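Local coordinates for protein glutaredoxin (Populus tremula x Populus tremuloides, PDB 2E7P) that binds a glutathione-ligated [2Fe-2S] cluster and probably reduces low-molecular-weight and protein disulfides with electrons from glutathione, at residues V50-L55 against S59-A64; T41-S46 against P101-A106. All blocks are in the same frame, centred on the assembly; numbering follows the deposited sequence.

Interaction 1 (V50-L55 against S59-A64); sequences VELDEL and SQLQSA. With GSH (glutathione), chain H.
Leu-52 reaches across to the helix that begins just beyond the turn and divides its two methyls between consecutive helix residues. CD2 meets CB of Leu-61 at 3.8 Å, while CD1 lies beside the amide of Gln-62, 3.8 Å from OE1. Leucine suits position 52 because its forked end can serve two neighbours on a curved helix surface at once. Leu-55 adds a third apolar touch from a more exposed position with one methyl, its CD1 3.7 Å from CD2 of Leu-61, so that Leu-61 serves both leucines.

Gln-62 has a second task. With CG anti to the backbone N (chi1 -163°) and the chain extended beyond it, the amide reaches the glutathione, where NE2 donates to O32 at 2.7 Å and an almost straight 177°. Cut back to alanine, this position would probably deprive O32 of the NE2 donor and Leu-52 CD1 of the amide it rests against.

In the thioredoxin fold of glutaredoxins, strand 48-51 is an edge strand that leads through a 3-10 turn into helix 58-69, and this contact packs the residues just after the strand against the first turns of that helix. Phe-25 of strand 22-26 lies against Leu-52, and Leu-16 of helix 3-18 against Leu-61. The Gln-62 amide is steadied by Gly-72 O, which accepts from NE2, and weakly by Lys-27 NZ at OE1; Lys-27 also binds the glutathione directly.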
# COMPACT_ATOMS: atom_id res chain seq x y z
N VAL C 50 1.97 14.48 0.42
CA VAL C 50 2.65 14.51 1.71
C VAL C 50 2.85 13.08 2.09
O VAL C 50 1.93 12.44 2.49
CB VAL C 50 1.78 15.22 2.77
CG1 VAL C 50 2.49 15.25 4.15
CG2 VAL C 50 1.40 16.64 2.28
N GLU C 51 4.06 12.55 1.93
CA GLU C 51 4.29 11.18 2.34
C GLU C 51 4.53 11.14 3.84
O GLU C 51 5.58 11.54 4.32
CB GLU C 51 5.47 10.58 1.57
CG GLU C 51 5.31 10.68 0.04
CD GLU C 51 4.38 9.62 -0.56
OE1 GLU C 51 3.64 8.94 0.19
OE2 GLU C 51 4.35 9.47 -1.81
N LEU C 52 3.55 10.64 4.59
CA LEU C 52 3.65 10.73 6.05
C LEU C 52 4.80 9.90 6.63
O LEU C 52 5.39 10.29 7.62
CB LEU C 52 2.31 10.38 6.71
CG LEU C 52 1.11 11.32 6.46
CD1 LEU C 52 -0.18 10.63 6.85
CD2 LEU C 52 1.23 12.69 7.16
N ASP C 53 5.12 8.77 6.00
CA ASP C 53 6.21 7.89 6.48
C ASP C 53 7.60 8.50 6.20
O ASP C 53 8.62 7.94 6.59
CB ASP C 53 6.11 6.47 5.86
CG ASP C 53 6.05 6.48 4.32
OD1 ASP C 53 5.53 7.44 3.71
OD2 ASP C 53 6.55 5.51 3.71
N GLU C 54 7.65 9.63 5.51
CA GLU C 54 8.96 10.24 5.30
C GLU C 54 9.14 11.45 6.21
O GLU C 54 10.12 12.16 6.11
CB GLU C 54 9.16 10.59 3.83
CG GLU C 54 9.37 9.36 2.95
CD GLU C 54 9.65 9.71 1.51
OE1 GLU C 54 9.21 10.79 1.05
OE2 GLU C 54 10.32 8.91 0.83
N LEU C 55 8.19 11.69 7.09
CA LEU C 55 8.24 12.81 8.00
C LEU C 55 8.47 12.28 9.42
O LEU C 55 7.87 11.29 9.79
CB LEU C 55 6.94 13.59 7.93
CG LEU C 55 6.59 14.21 6.56
CD1 LEU C 55 5.23 14.84 6.66
CD2 LEU C 55 7.62 15.25 6.09
N SER C 59 3.50 10.32 12.22
CA SER C 59 2.59 9.66 13.15
C SER C 59 1.61 10.68 13.74
O SER C 59 0.40 10.48 13.74
CB SER C 59 3.45 9.08 14.28
OG SER C 59 3.06 7.77 14.57
N GLN C 60 2.16 11.78 14.25
CA GLN C 60 1.35 12.81 14.91
C GLN C 60 0.43 13.53 13.93
O GLN C 60 -0.71 13.88 14.27
CB GLN C 60 2.26 13.82 15.63
CG GLN C 60 3.14 13.22 16.72
CD GLN C 60 4.51 12.75 16.21
OE1 GLN C 60 4.61 11.91 15.30
NE2 GLN C 60 5.57 13.30 16.80
N LEU C 61 0.93 13.77 12.71
CA LEU C 61 0.13 14.35 11.63
C LEU C 61 -1.04 13.47 11.26
O LEU C 61 -2.15 13.97 11.06
CB LEU C 61 1.00 14.57 10.41
CG LEU C 61 1.42 15.97 9.96
CD1 LEU C 61 1.39 17.06 11.03
CD2 LEU C 61 2.76 15.93 9.20
N GLN C 62 -0.79 12.16 11.21
CA GLN C 62 -1.82 11.17 10.90
C GLN C 62 -2.92 11.12 11.95
O GLN C 62 -4.10 11.12 11.59
CB GLN C 62 -1.23 9.78 10.71
CG GLN C 62 -2.22 8.80 9.98
CD GLN C 62 -1.50 7.59 9.42
OE1 GLN C 62 -0.30 7.63 9.23
NE2 GLN C 62 -2.23 6.51 9.13
N SER C 63 -2.56 11.08 13.24
CA SER C 63 -3.59 11.08 14.28
C SER C 63 -4.33 12.42 14.35
O SER C 63 -5.55 12.45 14.54
CB SER C 63 -3.06 10.57 15.64
OG SER C 63 -2.12 11.46 16.17
N ALA C 64 -3.62 13.54 14.12
CA ALA C 64 -4.29 14.84 13.91
C ALA C 64 -5.30 14.75 12.77
O ALA C 64 -6.39 15.33 12.85
CB ALA C 64 -3.26 15.95 13.60
N1 GSH H . -11.24 2.71 2.44
CA1 GSH H . -9.94 3.39 2.56
C1 GSH H . -9.71 4.16 1.29
O11 GSH H . -8.82 5.05 1.19
O12 GSH H . -10.48 3.89 0.34
CB1 GSH H . -8.84 2.35 2.85
CG1 GSH H . -7.46 2.99 3.13
CD1 GSH H . -6.53 2.03 3.83
OE1 GSH H . -6.90 0.93 4.21
N2 GSH H . -5.31 2.49 4.10
CA2 GSH H . -4.33 1.67 4.81
C2 GSH H . -3.75 2.52 5.93
O2 GSH H . -3.75 3.77 5.88
CB2 GSH H . -3.21 1.22 3.83
SG2 GSH H . -3.41 0.24 2.28
N3 GSH H . -3.23 1.90 6.99
CA3 GSH H . -2.64 2.63 8.07
C3 GSH H . -1.35 3.26 7.54
O31 GSH H . -0.69 2.74 6.61
O32 GSH H . -0.96 4.31 8.09

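Interaction 2 (T41-S46 against P101-A106); sequences TQVGAS and PLLQDA
Leu-103 butts a single methyl, CD1, against two side chains that lie side by side on the other segment: it is 3.5 Å from CG1 of Val-43 and 3.6 Å from CB of Ala-45. Its CG stands anti to the carbonyl carbon (chi1 -70°), and with chi2 near 171° the extended chain points CD1 away from helix 99-110, onto Val-43 and Ala-45. Val-43 answers tip to tip. Its CG1 takes the crowded position between the backbone N and the carbonyl carbon (chi1 75°), and it is this branch that meets the leucine. Ala-45 presents a lone methyl, short enough to sit close to CD1 beside the valine.

Between them the chain turns at Gly-44, whose positive phi favours glycine and which forms the Schellman motif that ends helix 31-42. The reversal lets Val-43 and Ala-45 both face Leu-103. Leu-99 and Leu-100, in the first turn of helix 99-110, also pack on Val-43, and Ile-79 of strand 76-79 lies against Leu-103. Joined here are the C-terminal end of one helix and the final helix of the fold. Since only methyls touch, the contact depends on shape and the exclusion of water, with no directional bond to fix its orientation.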
# COMPACT_ATOMS: atom_id res chain seq x y z
N THR C 41 -3.32 11.98 -11.98
CA THR C 41 -2.51 12.15 -13.19
C THR C 41 -3.37 11.92 -14.45
O THR C 41 -3.20 12.63 -15.44
CB THR C 41 -1.32 11.16 -13.19
OG1 THR C 41 -0.51 11.38 -12.03
CG2 THR C 41 -0.45 11.23 -14.46
N GLN C 42 -4.27 10.94 -14.41
CA GLN C 42 -5.13 10.65 -15.57
C GLN C 42 -6.02 11.85 -15.92
O GLN C 42 -6.19 12.19 -17.08
CB GLN C 42 -5.99 9.41 -15.33
CG GLN C 42 -7.01 9.12 -16.47
CD GLN C 42 -7.88 7.91 -16.18
OE1 GLN C 42 -8.26 7.68 -15.03
NE2 GLN C 42 -8.20 7.15 -17.20
N VAL C 43 -6.54 12.53 -14.90
CA VAL C 43 -7.38 13.69 -15.14
C VAL C 43 -6.53 14.98 -15.41
O VAL C 43 -7.08 16.06 -15.60
CB VAL C 43 -8.43 13.83 -14.02
CG1 VAL C 43 -7.79 14.35 -12.74
CG2 VAL C 43 -9.64 14.72 -14.43
N GLY C 44 -5.20 14.85 -15.48
CA GLY C 44 -4.30 15.99 -15.70
C GLY C 44 -4.17 17.00 -14.56
O GLY C 44 -3.81 18.16 -14.79
N ALA C 45 -4.42 16.59 -13.33
CA ALA C 45 -4.36 17.50 -12.19
C ALA C 45 -2.92 17.58 -11.69
O ALA C 45 -2.21 16.59 -11.76
CB ALA C 45 -5.23 16.97 -11.08
N SER C 46 -2.51 18.74 -11.18
CA SER C 46 -1.27 18.80 -10.38
C SER C 46 -1.64 18.67 -8.92
O SER C 46 -2.70 19.16 -8.50
CB SER C 46 -0.50 20.12 -10.57
OG SER C 46 -0.64 20.61 -11.90
N PRO C 101 -15.02 18.35 -12.53
CA PRO C 101 -15.69 19.51 -11.90
C PRO C 101 -15.18 19.92 -10.51
O PRO C 101 -15.04 21.11 -10.25
CB PRO C 101 -17.16 19.08 -11.83
CG PRO C 101 -17.31 18.09 -12.91
CD PRO C 101 -16.00 17.41 -13.11
N LEU C 102 -14.85 18.96 -9.64
CA LEU C 102 -14.29 19.32 -8.32
C LEU C 102 -13.03 20.16 -8.47
O LEU C 102 -12.83 21.18 -7.76
CB LEU C 102 -13.93 18.07 -7.49
CG LEU C 102 -15.06 17.28 -6.83
CD1 LEU C 102 -14.44 15.98 -6.33
CD2 LEU C 102 -15.67 18.10 -5.69
N LEU C 103 -12.18 19.72 -9.40
CA LEU C 103 -10.87 20.34 -9.64
C LEU C 103 -11.07 21.74 -10.22
O LEU C 103 -10.43 22.72 -9.79
CB LEU C 103 -10.01 19.48 -10.59
CG LEU C 103 -9.51 18.17 -10.01
CD1 LEU C 103 -8.85 17.28 -11.10
CD2 LEU C 103 -8.54 18.44 -8.85
N GLN C 104 -11.94 21.81 -11.22
CA GLN C 104 -12.17 23.07 -11.91
C GLN C 104 -12.92 24.08 -11.04
O GLN C 104 -12.61 25.25 -11.09
CB GLN C 104 -12.85 22.80 -13.25
CG GLN C 104 -11.90 22.07 -14.17
CD GLN C 104 -12.47 21.85 -15.53
OE1 GLN C 104 -13.66 21.57 -15.69
NE2 GLN C 104 -11.61 21.94 -16.54
N ASP C 105 -13.87 23.62 -10.24
CA ASP C 105 -14.59 24.51 -9.33
C ASP C 105 -13.68 25.07 -8.24
O ASP C 105 -13.78 26.25 -7.89
CB ASP C 105 -15.80 23.81 -8.70
CG ASP C 105 -16.91 23.57 -9.69
OD1 ASP C 105 -16.83 24.09 -10.86
OD2 ASP C 105 -17.86 22.83 -9.32
N ALA C 106 -12.80 24.22 -7.70
CA ALA C 106 -11.82 24.67 -6.72
C ALA C 106 -10.87 25.69 -7.35
O ALA C 106 -10.50 26.68 -6.71
CB ALA C 106 -11.02 23.48 -6.18

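Overall arrangement
Interactions 1 and 2 lie on opposite sides of the chain's centre, about 24 Å apart between their centres, and they share no helix or strand. The first is partly buried and local, folding an edge strand's exit onto the next helix; the second is a surface contact that brings together parts far apart in sequence, and interaction 1 is nested inside the loop it closes. Their first segments nearly follow one another, since helix 31-42 leads into strand 48-51. Both rely on leucine packing, but interaction 1 buries about twice the area and combines it with a polar glutamine turned to glutathione, whereas interaction 2 is wholly apolar and away from the glutathione and cluster sites.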